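Side-chain contacts in 2-hydroxyisobutanoyl-CoA mutase large subunit (PDB 4R3U), which forms the substrate-binding large subunit of a cobalamin-dependent mutase that interconverts 2-hydroxyisobutyryl-CoA and (S)-3-hydroxybutyryl-CoA: residues 49-52 with 53-57; 128-131 with 132-135; 135-138 with 139-143; 460-463 with 464-468. One frame throughout, in Å; residues are numbered along the deposited sequence.

Contact 1 of 4, residues 49-52 with 53-57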
loop_
_atom_site.group_PDB
_atom_site.type_symbol
_atom_site.label_atom_id
_atom_site.label_comp_id
_atom_site.label_asym_id
_atom_site.label_seq_id
_atom_site.Cartn_x
_atom_site.Cartn_y
_atom_site.Cartn_z
ATOM N N PHE A 49 16.322 9.649 15.823
ATOM C CA PHE A 49 15.040 9.309 15.233
ATOM C C PHE A 49 14.309 8.355 16.185
ATOM O O PHE A 49 14.942 7.675 17.001
ATOM C CB PHE A 49 15.213 8.685 13.840
ATOM C CG PHE A 49 15.686 9.625 12.744
ATOM C CD1 PHE A 49 17.035 9.902 12.574
ATOM C CD2 PHE A 49 14.789 10.160 11.834
ATOM C CE1 PHE A 49 17.475 10.698 11.520
ATOM C CE2 PHE A 49 15.230 10.983 10.801
ATOM C CZ PHE A 49 16.571 11.217 10.627
ATOM N N HIS A 50 12.982 8.358 16.129
ATOM C CA HIS A 50 12.158 7.528 17.008
ATOM C C HIS A 50 11.035 6.958 16.198
ATOM O O HIS A 50 10.667 7.551 15.188
ATOM C CB HIS A 50 11.511 8.380 18.125
ATOM C CG HIS A 50 12.474 9.071 19.024
ATOM N ND1 HIS A 50 12.775 8.571 20.273
ATOM C CD2 HIS A 50 13.154 10.221 18.833
ATOM C CE1 HIS A 50 13.646 9.418 20.793
ATOM N NE2 HIS A 50 13.907 10.422 19.959
ATOM N N THR A 51 10.421 5.880 16.676
ATOM C CA THR A 51 9.229 5.339 16.053
ATOM C C THR A 51 8.045 6.323 16.449
ATOM O O THR A 51 8.268 7.277 17.222
ATOM C CB THR A 51 8.974 3.915 16.585
ATOM O OG1 THR A 51 8.960 3.924 18.012
ATOM C CG2 THR A 51 9.967 2.913 16.110
ATOM N N ILE A 52 6.819 6.115 15.929
ATOM C CA ILE A 52 5.676 6.978 16.289
ATOM C C ILE A 52 5.364 6.727 17.773
ATOM O O ILE A 52 5.068 7.658 18.517
ATOM C CB ILE A 52 4.456 6.735 15.368
ATOM C CG1 ILE A 52 4.756 7.155 13.910
ATOM C CG2 ILE A 52 3.183 7.420 15.907
ATOM C CD1 ILE A 52 3.736 6.669 12.823
ATOM N N GLY A 53 5.560 5.487 18.202
ATOM C CA GLY A 53 5.379 5.059 19.585
ATOM C C GLY A 53 6.492 5.448 20.537
ATOM O O GLY A 53 6.544 4.928 21.650
ATOM N N ASP A 54 7.372 6.389 20.100
ATOM C CA ASP A 54 8.479 6.993 20.859
ATOM C C ASP A 54 9.647 6.092 21.280
ATOM O O ASP A 54 10.353 6.393 22.243
ATOM C CB ASP A 54 7.959 7.837 22.028
ATOM C CG ASP A 54 7.775 9.303 21.747
ATOM O OD1 ASP A 54 7.690 9.677 20.550
ATOM O OD2 ASP A 54 7.672 10.077 22.718
ATOM N N PHE A 55 9.859 5.000 20.562
ATOM C CA PHE A 55 10.999 4.133 20.835
ATOM C C PHE A 55 12.148 4.660 19.996
ATOM O O PHE A 55 11.958 4.866 18.794
ATOM C CB PHE A 55 10.689 2.683 20.432
ATOM C CG PHE A 55 10.057 1.831 21.496
ATOM C CD1 PHE A 55 8.885 2.228 22.119
ATOM C CD2 PHE A 55 10.608 0.599 21.840
ATOM C CE1 PHE A 55 8.296 1.436 23.100
ATOM C CE2 PHE A 55 10.003 -0.212 22.804
ATOM C CZ PHE A 55 8.848 0.212 23.426
ATOM N N PRO A 56 13.324 4.944 20.595
ATOM C CA PRO A 56 14.452 5.428 19.777
ATOM C C PRO A 56 14.975 4.332 18.837
ATOM O O PRO A 56 15.078 3.153 19.220
ATOM C CB PRO A 56 15.494 5.862 20.811
ATOM C CG PRO A 56 15.179 5.092 22.039
ATOM C CD PRO A 56 13.704 4.788 22.019
ATOM N N VAL A 57 15.277 4.729 17.584
ATOM C CA VAL A 57 15.792 3.820 16.563
ATOM C C VAL A 57 17.228 4.136 16.150
ATOM O O VAL A 57 17.627 5.310 16.128
ATOM C CB VAL A 57 14.850 3.635 15.352
ATOM C CG1 VAL A 57 13.523 3.050 15.788
ATOM C CG2 VAL A 57 14.646 4.938 14.575
HETATM O O HOH W 1 18.553 7.528 15.484
HETATM O O HOH W 2 8.388 10.194 17.750
#
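The H50 imidazole meets P56 at a slant, ND1 lying 3.6 Å from P56 CA, with ND1 and CE1 both close to the proline CB. The F55 ring has G53 O at its edge, in the ring plane, and T51 OG1 near its root; beyond the two segments it stacks on the ring of Y429. The F49 ring leads away from the turn, and F49 CB touches V57 CG2 at 3.9 Å. T51 OG1 stands between the backbone N and the carbonyl carbon (chi1 53°), where it accepts the N-H of F55 at 2.9 Å from F55 N to T51 OG1. The same torsion puts T51 CG2 anti to the carbonyl carbon, where it meets V57 CG1 at 3.6 Å. E308 also bonds T51 OG1 and takes the N-H of G53, gripping the turn from outside. The motif is a short beta hairpin of strands 49-50 and 56-57, closed by a type I turn from T51 to D54 with a G1 beta bulge: D54 has a positive phi of 66°, D54 N donates to T51 O at 3.1 Å, and T51 N donates to F55 O at 2.8 Å. Farther along, V57 N reaches F49 O at 3.0 Å in an almost straight bond (175° at the hydrogen). One water links F49 N with V57 O; another donates to both T51 O and D54 OD1, the latter also in a salt bridge with R469. Y421 of helix 420-442 touches T51 and V57.

Contact 2 of 4, residues 128-131 with 132-135. With 3KK (S-{(3R,5R,9R)-1-[(2R,3S,4R,5R)-5-(6-amino-9H-purin-9-yl)-4-hydroxy-3-(phosphonooxy)tetrahydrofuran-2-yl]-3,5,9-trihydroxy-8,8-dimethyl-3,5-dioxido-10,14-dioxo-2,4,6-trioxa-11,15-diaza-3lambda~5~,5lambda~5~-diphosphaheptadecan-17-yl} 2-hydroxy-2-methylpropanethioate), chain F.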
loop_
_atom_site.group_PDB
_atom_site.type_symbol
_atom_site.label_atom_id
_atom_site.label_comp_id
_atom_site.label_asym_id
_atom_site.label_seq_id
_atom_site.Cartn_x
_atom_site.Cartn_y
_atom_site.Cartn_z
ATOM N N ASP A 128 -21.277 -4.171 13.910
ATOM C CA ASP A 128 -21.258 -2.995 14.767
ATOM C C ASP A 128 -22.662 -2.562 15.071
ATOM O O ASP A 128 -23.518 -2.536 14.194
ATOM C CB ASP A 128 -20.424 -1.845 14.200
ATOM C CG ASP A 128 -18.988 -1.970 14.679
ATOM O OD1 ASP A 128 -18.539 -3.128 14.894
ATOM O OD2 ASP A 128 -18.285 -0.912 14.757
ATOM N N PHE A 129 -22.897 -2.230 16.327
ATOM C CA PHE A 129 -24.215 -1.892 16.875
ATOM C C PHE A 129 -24.369 -0.406 17.149
ATOM O O PHE A 129 -23.374 0.315 17.258
ATOM C CB PHE A 129 -24.476 -2.731 18.140
ATOM C CG PHE A 129 -24.365 -4.224 17.870
ATOM C CD1 PHE A 129 -25.470 -4.957 17.437
ATOM C CD2 PHE A 129 -23.142 -4.881 17.991
ATOM C CE1 PHE A 129 -25.353 -6.316 17.120
ATOM C CE2 PHE A 129 -23.023 -6.230 17.652
ATOM C CZ PHE A 129 -24.136 -6.946 17.240
ATOM N N ASP A 130 -25.622 0.066 17.208
ATOM C CA ASP A 130 -25.879 1.452 17.506
ATOM C C ASP A 130 -25.630 1.737 19.011
ATOM O O ASP A 130 -25.474 0.804 19.808
ATOM C CB ASP A 130 -27.287 1.852 17.051
ATOM C CG ASP A 130 -28.445 1.158 17.720
ATOM O OD1 ASP A 130 -28.230 0.504 18.754
ATOM O OD2 ASP A 130 -29.578 1.347 17.266
ATOM N N MET A 131 -25.635 3.012 19.382
ATOM C CA MET A 131 -25.428 3.444 20.751
ATOM C C MET A 131 -26.436 2.886 21.725
ATOM O O MET A 131 -25.986 2.346 22.732
ATOM C CB MET A 131 -25.308 4.971 20.847
ATOM C CG MET A 131 -24.104 5.546 20.131
ATOM S SD MET A 131 -22.579 4.582 20.328
ATOM C CE MET A 131 -22.166 4.820 22.019
ATOM N N PRO A 132 -27.774 2.922 21.464
ATOM C CA PRO A 132 -28.717 2.316 22.436
ATOM C C PRO A 132 -28.349 0.867 22.800
ATOM O O PRO A 132 -28.219 0.542 23.985
ATOM C CB PRO A 132 -30.075 2.422 21.728
ATOM C CG PRO A 132 -29.929 3.612 20.854
ATOM C CD PRO A 132 -28.505 3.576 20.355
ATOM N N THR A 133 -28.088 0.031 21.780
ATOM C CA THR A 133 -27.716 -1.379 21.901
ATOM C C THR A 133 -26.410 -1.565 22.682
ATOM O O THR A 133 -26.329 -2.429 23.557
ATOM C CB THR A 133 -27.711 -2.024 20.495
ATOM O OG1 THR A 133 -28.992 -1.820 19.903
ATOM C CG2 THR A 133 -27.374 -3.509 20.504
ATOM N N LEU A 134 -25.396 -0.741 22.359
ATOM C CA LEU A 134 -24.077 -0.744 23.008
ATOM C C LEU A 134 -24.184 -0.369 24.494
ATOM O O LEU A 134 -23.483 -0.941 25.339
ATOM C CB LEU A 134 -23.127 0.214 22.281
ATOM C CG LEU A 134 -22.610 -0.239 20.887
ATOM C CD1 LEU A 134 -21.840 0.894 20.195
ATOM C CD2 LEU A 134 -21.782 -1.525 20.967
ATOM N N MET A 135 -25.089 0.570 24.792
ATOM C CA MET A 135 -25.342 1.130 26.114
ATOM C C MET A 135 -26.410 0.380 26.933
ATOM O O MET A 135 -26.658 0.743 28.075
ATOM C CB MET A 135 -25.633 2.650 25.999
ATOM C CG MET A 135 -24.499 3.453 25.391
ATOM S SD MET A 135 -22.859 3.075 26.055
ATOM C CE MET A 135 -22.812 3.998 27.637
HETATM C C4 3KK F . -15.966 -0.157 17.532
HETATM C C3 3KK F . -15.139 -0.825 16.439
HETATM C C2 3KK F . -13.886 -0.002 16.146
HETATM O O3 3KK F . -15.941 -0.877 15.271
HETATM C C1 3KK F . -14.724 -2.255 16.809
HETATM O O1 3KK F . -14.343 -2.562 17.941
HETATM S S1P 3KK F . -14.847 -3.383 15.461
HETATM C C2P 3KK F . -14.348 -4.967 16.195
HETATM C C3P 3KK F . -14.669 -6.100 15.254
HETATM N N4P 3KK F . -14.164 -7.331 15.845
HETATM C C5P 3KK F . -13.867 -8.407 15.109
HETATM O O5P 3KK F . -14.001 -8.473 13.883
HETATM C C6P 3KK F . -13.335 -9.575 15.946
HETATM C C7P 3KK F . -13.128 -10.833 15.116
HETATM N N8P 3KK F . -12.526 -11.889 15.939
HETATM C C9P 3KK F . -12.426 -13.148 15.488
HETATM O O9P 3KK F . -12.853 -13.493 14.385
HETATM C CAP 3KK F . -11.842 -14.189 16.487
HETATM O OAP 3KK F . -12.258 -13.931 17.844
HETATM C CBP 3KK F . -10.320 -14.529 16.331
HETATM C CDP 3KK F . -9.959 -15.728 17.221
HETATM C CEP 3KK F . -9.433 -13.351 16.748
HETATM C CCP 3KK F . -9.983 -14.939 14.882
HETATM O O6A 3KK F . -10.891 -15.980 14.476
HETATM P P2A 3KK F . -11.165 -16.408 12.978
HETATM O O4A 3KK F . -11.303 -15.211 12.135
HETATM O O5A 3KK F . -12.270 -17.396 12.998
HETATM O O3A 3KK F . -9.747 -17.108 12.608
HETATM P P1A 3KK F . -9.128 -18.499 13.225
HETATM O O1A 3KK F . -9.776 -18.897 14.503
HETATM O O2A 3KK F . -7.661 -18.367 13.197
HETATM O O5B 3KK F . -9.572 -19.473 11.997
HETATM C C5B 3KK F . -10.820 -20.200 11.963
HETATM C C4B 3KK F . -10.547 -21.716 11.936
HETATM O O4B 3KK F . -9.526 -22.068 10.954
HETATM C C3B 3KK F . -10.042 -22.208 13.287
HETATM O O3B 3KK F . -10.606 -23.521 13.526
HETATM P P3B 3KK F . -11.715 -23.818 14.662
HETATM O O8A 3KK F . -11.012 -23.425 15.904
HETATM O O7A 3KK F . -12.849 -22.964 14.253
HETATM O O9A 3KK F . -11.942 -25.273 14.489
HETATM C C2B 3KK F . -8.539 -22.293 13.092
HETATM O O2B 3KK F . -7.936 -23.251 13.970
HETATM C C1B 3KK F . -8.430 -22.712 11.640
HETATM N N9A 3KK F . -7.148 -22.273 11.013
HETATM C C8A 3KK F . -6.706 -21.037 10.790
HETATM N N7A 3KK F . -5.509 -21.120 10.216
HETATM C C5A 3KK F . -5.209 -22.414 10.056
HETATM C C4A 3KK F . -6.240 -23.131 10.550
HETATM N N3A 3KK F . -6.231 -24.489 10.529
HETATM C C2A 3KK F . -5.137 -25.188 9.969
HETATM N N1A 3KK F . -4.076 -24.390 9.457
HETATM C C6A 3KK F . -4.137 -23.043 9.529
HETATM N N6A 3KK F . -3.146 -22.285 9.057
#
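D130 and T133 form the tight part of this buried contact. D130 OD1 takes two hydrogen bonds, from T133 N at 3.1 Å and from T133 OG1 at 2.7 Å, and the donors arrive from opposite faces of the carboxylate plane. A chi1 of 63° folds the carboxylate back over the start of the helix, with P132 CD 3.5 Å from D130 OD1. OD2 is held by G149 N; both carboxylate oxygens are thus bonded, which holds the group against rotation. An alanine here would probably leave the T133 amide without its cap and G149 N without a partner, slackening the first helical turn. The apolar side is looser: T133 CG2 sits 3.8 Å from F129 CB, and M131 SD lies 3.8 Å from L134 CD1. M131 CE is 4.3 Å from M135 CG. This side is buried too: L26 of the small subunit packs on M131 and P132, and M131 also lines the cobalamin pocket. The motif is a side-chain N-cap on helix 131-135, a short loop on from strand 125-128 of the TIM-type barrel, whose last residue D128, probably important for stereospecificity, brings OD2 to a very short 2.4 Å from O3 of the bound acyl-CoA.

Contact 3 of 4, residues 135-138 with 139-143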
loop_
_atom_site.group_PDB
_atom_site.type_symbol
_atom_site.label_atom_id
_atom_site.label_comp_id
_atom_site.label_asym_id
_atom_site.label_seq_id
_atom_site.Cartn_x
_atom_site.Cartn_y
_atom_site.Cartn_z
ATOM N N MET A 135 -25.089 0.570 24.792
ATOM C CA MET A 135 -25.342 1.130 26.114
ATOM C C MET A 135 -26.410 0.380 26.933
ATOM O O MET A 135 -26.658 0.743 28.075
ATOM C CB MET A 135 -25.633 2.650 25.999
ATOM C CG MET A 135 -24.499 3.453 25.391
ATOM S SD MET A 135 -22.859 3.075 26.055
ATOM C CE MET A 135 -22.812 3.998 27.637
ATOM N N GLY A 136 -27.012 -0.646 26.342
ATOM C CA GLY A 136 -27.994 -1.502 27.003
ATOM C C GLY A 136 -29.436 -1.047 26.979
ATOM O O GLY A 136 -30.253 -1.541 27.761
ATOM N N TYR A 137 -29.765 -0.121 26.076
ATOM C CA TYR A 137 -31.107 0.439 25.961
ATOM C C TYR A 137 -31.873 -0.108 24.789
ATOM O O TYR A 137 -31.298 -0.411 23.731
ATOM C CB TYR A 137 -31.059 1.974 25.808
ATOM C CG TYR A 137 -30.435 2.723 26.963
ATOM C CD1 TYR A 137 -31.094 2.838 28.180
ATOM C CD2 TYR A 137 -29.222 3.392 26.811
ATOM C CE1 TYR A 137 -30.538 3.555 29.240
ATOM C CE2 TYR A 137 -28.641 4.086 27.868
ATOM C CZ TYR A 137 -29.312 4.184 29.078
ATOM O OH TYR A 137 -28.756 4.897 30.115
ATOM N N ASP A 138 -33.199 -0.176 24.955
ATOM C CA ASP A 138 -34.091 -0.531 23.862
ATOM C C ASP A 138 -34.236 0.731 23.013
ATOM O O ASP A 138 -34.036 1.837 23.517
ATOM C CB ASP A 138 -35.464 -0.955 24.402
ATOM C CG ASP A 138 -35.487 -2.312 25.034
ATOM O OD1 ASP A 138 -34.522 -3.081 24.824
ATOM O OD2 ASP A 138 -36.468 -2.612 25.745
ATOM N N SER A 139 -34.599 0.565 21.740
ATOM C CA SER A 139 -34.782 1.660 20.785
ATOM C C SER A 139 -35.770 2.786 21.190
ATOM O O SER A 139 -35.605 3.920 20.736
ATOM C CB SER A 139 -35.132 1.088 19.424
ATOM O OG SER A 139 -34.096 0.200 19.046
ATOM N N ASP A 140 -36.761 2.482 22.055
ATOM C CA ASP A 140 -37.781 3.442 22.506
ATOM C C ASP A 140 -37.503 4.071 23.868
ATOM O O ASP A 140 -38.333 4.841 24.372
ATOM C CB ASP A 140 -39.193 2.825 22.451
ATOM C CG ASP A 140 -39.418 1.596 23.313
ATOM O OD1 ASP A 140 -38.411 0.950 23.710
ATOM O OD2 ASP A 140 -40.598 1.258 23.561
ATOM N N HIS A 141 -36.337 3.770 24.463
ATOM C CA HIS A 141 -35.939 4.371 25.735
ATOM C C HIS A 141 -35.632 5.879 25.479
ATOM O O HIS A 141 -35.107 6.203 24.402
ATOM C CB HIS A 141 -34.698 3.660 26.296
ATOM C CG HIS A 141 -34.301 4.135 27.661
ATOM N ND1 HIS A 141 -33.562 5.303 27.842
ATOM C CD2 HIS A 141 -34.567 3.602 28.874
ATOM C CE1 HIS A 141 -33.420 5.439 29.153
ATOM N NE2 HIS A 141 -33.983 4.426 29.810
ATOM N N PRO A 142 -35.941 6.808 26.438
ATOM C CA PRO A 142 -35.638 8.244 26.212
ATOM C C PRO A 142 -34.185 8.549 25.856
ATOM O O PRO A 142 -33.928 9.479 25.094
ATOM C CB PRO A 142 -36.030 8.894 27.542
ATOM C CG PRO A 142 -37.064 7.991 28.092
ATOM C CD PRO A 142 -36.619 6.616 27.741
ATOM N N MET A 143 -33.239 7.755 26.378
ATOM C CA MET A 143 -31.816 7.940 26.103
ATOM C C MET A 143 -31.432 7.582 24.650
ATOM O O MET A 143 -30.400 8.045 24.165
ATOM C CB MET A 143 -30.956 7.181 27.125
ATOM C CG MET A 143 -30.863 7.860 28.499
ATOM S SD MET A 143 -30.233 9.598 28.463
ATOM C CE MET A 143 -28.552 9.397 27.712
#
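D138 O is gripped by two donors: H141 N at 3.2 Å, which stands well above the carbonyl plane, and the hydroxyl of S144. The first bond closes a type I turn from D138 to H141 and brings the H141 ring up to Y137. With H141 CG opposite the backbone N (chi1 -175°), the imidazole lies against Y137, whose CD1 sits 3.4 Å above the H141 ring plane, over its centre; P142 CD sits over the opposite face, toward its rim. The two aromatic planes make 35°, with centroids 4.3 Å apart, an oblique pairing. H141 ND1 accepts from M143 N at 2.9 Å (161° at the hydrogen), which fixes the rotation of the ring and probably leaves any proton to NE2. M143 in turn lays its CB over a face of the Y137 ring in a CH-pi contact, 4.0 Å from CB to the ring centroid. An alanine in place of H141 would probably open a gap beside Y137 CD1 and CE1 and leave M143 N without its acceptor. The carboxylates of D138 and D140, 4.5 Å apart from OD2 to OD1, are bridged by R513, whose positive charge probably offsets their repulsion; D138 OD2 also bonds the hydroxyl of T552. Y137 and M143 pack on L26 of the small subunit. The turn belongs to the loop that leaves helix 131-135 through a Schellman motif, G136 taking the positive phi.

Contact 4 of 4, residues 460-463 with 464-468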
loop_
_atom_site.group_PDB
_atom_site.type_symbol
_atom_site.label_atom_id
_atom_site.label_comp_id
_atom_site.label_asym_id
_atom_site.label_seq_id
_atom_site.Cartn_x
_atom_site.Cartn_y
_atom_site.Cartn_z
ATOM N N ALA A 460 -4.321 9.729 27.694
ATOM C CA ALA A 460 -4.617 11.153 27.484
ATOM C C ALA A 460 -3.373 12.008 27.245
ATOM O O ALA A 460 -3.423 12.975 26.486
ATOM C CB ALA A 460 -5.435 11.701 28.635
ATOM N N ASP A 461 -2.265 11.655 27.893
ATOM C CA ASP A 461 -0.992 12.348 27.726
ATOM C C ASP A 461 -0.439 12.090 26.340
ATOM O O ASP A 461 0.052 13.019 25.705
ATOM C CB ASP A 461 0.018 11.896 28.795
ATOM C CG ASP A 461 -0.267 12.418 30.181
ATOM O OD1 ASP A 461 -1.206 13.246 30.326
ATOM O OD2 ASP A 461 0.450 12.014 31.120
ATOM N N PHE A 462 -0.513 10.834 25.861
ATOM C CA PHE A 462 -0.004 10.520 24.538
ATOM C C PHE A 462 -0.852 11.219 23.455
ATOM O O PHE A 462 -0.284 11.908 22.606
ATOM C CB PHE A 462 0.145 9.004 24.323
ATOM C CG PHE A 462 1.192 8.667 23.287
ATOM C CD1 PHE A 462 2.554 8.797 23.575
ATOM C CD2 PHE A 462 0.826 8.201 22.033
ATOM C CE1 PHE A 462 3.527 8.495 22.606
ATOM C CE2 PHE A 462 1.800 7.866 21.081
ATOM C CZ PHE A 462 3.139 8.011 21.370
ATOM N N ALA A 463 -2.199 11.118 23.577
ATOM C CA ALA A 463 -3.205 11.754 22.722
ATOM C C ALA A 463 -2.932 13.264 22.589
ATOM O O ALA A 463 -2.980 13.775 21.466
ATOM C CB ALA A 463 -4.613 11.525 23.297
ATOM N N TYR A 464 -2.597 13.949 23.710
ATOM C CA TYR A 464 -2.315 15.380 23.730
ATOM C C TYR A 464 -0.979 15.721 23.063
ATOM O O TYR A 464 -0.897 16.687 22.303
ATOM C CB TYR A 464 -2.422 15.962 25.153
ATOM C CG TYR A 464 -2.305 17.476 25.224
ATOM C CD1 TYR A 464 -3.309 18.301 24.720
ATOM C CD2 TYR A 464 -1.223 18.080 25.847
ATOM C CE1 TYR A 464 -3.217 19.687 24.804
ATOM C CE2 TYR A 464 -1.128 19.465 25.953
ATOM C CZ TYR A 464 -2.122 20.269 25.421
ATOM O OH TYR A 464 -2.004 21.647 25.516
ATOM N N GLU A 465 0.058 14.903 23.313
ATOM C CA GLU A 465 1.361 15.075 22.675
ATOM C C GLU A 465 1.229 14.840 21.150
ATOM O O GLU A 465 1.833 15.581 20.370
ATOM C CB GLU A 465 2.432 14.186 23.342
ATOM C CG GLU A 465 3.852 14.350 22.803
ATOM C CD GLU A 465 4.484 15.736 22.789
ATOM O OE1 GLU A 465 4.170 16.547 23.688
ATOM O OE2 GLU A 465 5.320 15.997 21.891
ATOM N N THR A 466 0.371 13.876 20.729
ATOM C CA THR A 466 0.101 13.627 19.317
ATOM C C THR A 466 -0.529 14.885 18.685
ATOM O O THR A 466 -0.097 15.299 17.600
ATOM C CB THR A 466 -0.776 12.398 19.125
ATOM O OG1 THR A 466 -0.091 11.221 19.571
ATOM C CG2 THR A 466 -1.235 12.237 17.689
ATOM N N ALA A 467 -1.532 15.489 19.368
ATOM C CA ALA A 467 -2.227 16.682 18.902
ATOM C C ALA A 467 -1.258 17.852 18.762
ATOM O O ALA A 467 -1.295 18.549 17.746
ATOM C CB ALA A 467 -3.356 17.036 19.850
ATOM N N LEU A 468 -0.369 18.046 19.756
ATOM C CA LEU A 468 0.631 19.107 19.712
ATOM C C LEU A 468 1.656 18.867 18.579
ATOM O O LEU A 468 2.099 19.843 17.953
ATOM C CB LEU A 468 1.360 19.254 21.055
ATOM C CG LEU A 468 0.554 19.720 22.262
ATOM C CD1 LEU A 468 1.400 19.693 23.493
ATOM C CD2 LEU A 468 -0.031 21.100 22.071
#
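The backbone of helix 454-472 runs here through four successive i to i+4 bonds: Y464 N to A460 O at 3.1 Å, E465 N to D461 O at 3.0 Å, T466 N to F462 O at 2.8 Å and A467 N to A463 O at 3.1 Å. Among side chains, F462 and T466 meet one turn apart. A chi1 of -154° puts the F462 ring on the far side from its backbone N, and F462 CD2 comes 4.0 Å from T466 OG1, an oblique approach to the ring. The threonine hydroxyl T466 OG1 also lies 3.1 Å from F462 O, although its proton has another acceptor within reach and the bond is not settled. Y464 lays its CB 3.4 Å from A460 O; its ring leads away from the first segment, and L468 CG lies over one face, 4.0 Å above the plane of the Y464 ring and toward the rim. On the small subunit R31 packs against A463 and T466, R38 against Y464 and V35 against A467, while the ion pair from D461 to R38 is long and weak. Main-chain bonds thus hold this turn; polar side chains add little across it beyond one unsettled hydroxyl bond, and the E465 charge is met by R469.

Contacts 1 and 4 form one neighbourhood, with centres about 15 Å apart: F462 CZ of contact 4 lies 3.5 Å from I52 O of the hairpin turn, and R469 pairs with both D54 and E465. Contacts 2 and 3, centres about 9 Å apart, are consecutive, sharing M135, and P132 O and Y137 N, 2.7 Å apart, are a probable hydrogen bond between them. Contact 1 and contact 2 lie on opposite sides of the chain's centre, with nearest atoms about 23 Å apart. Contact 2 is nearest the chemistry, with D128 OD2 at O3 of the bound acyl-CoA and the M131 side chain about 3 Å from cobalamin; from contact 4, the side chain of A467 is about 5 Å from the bound cobalamin.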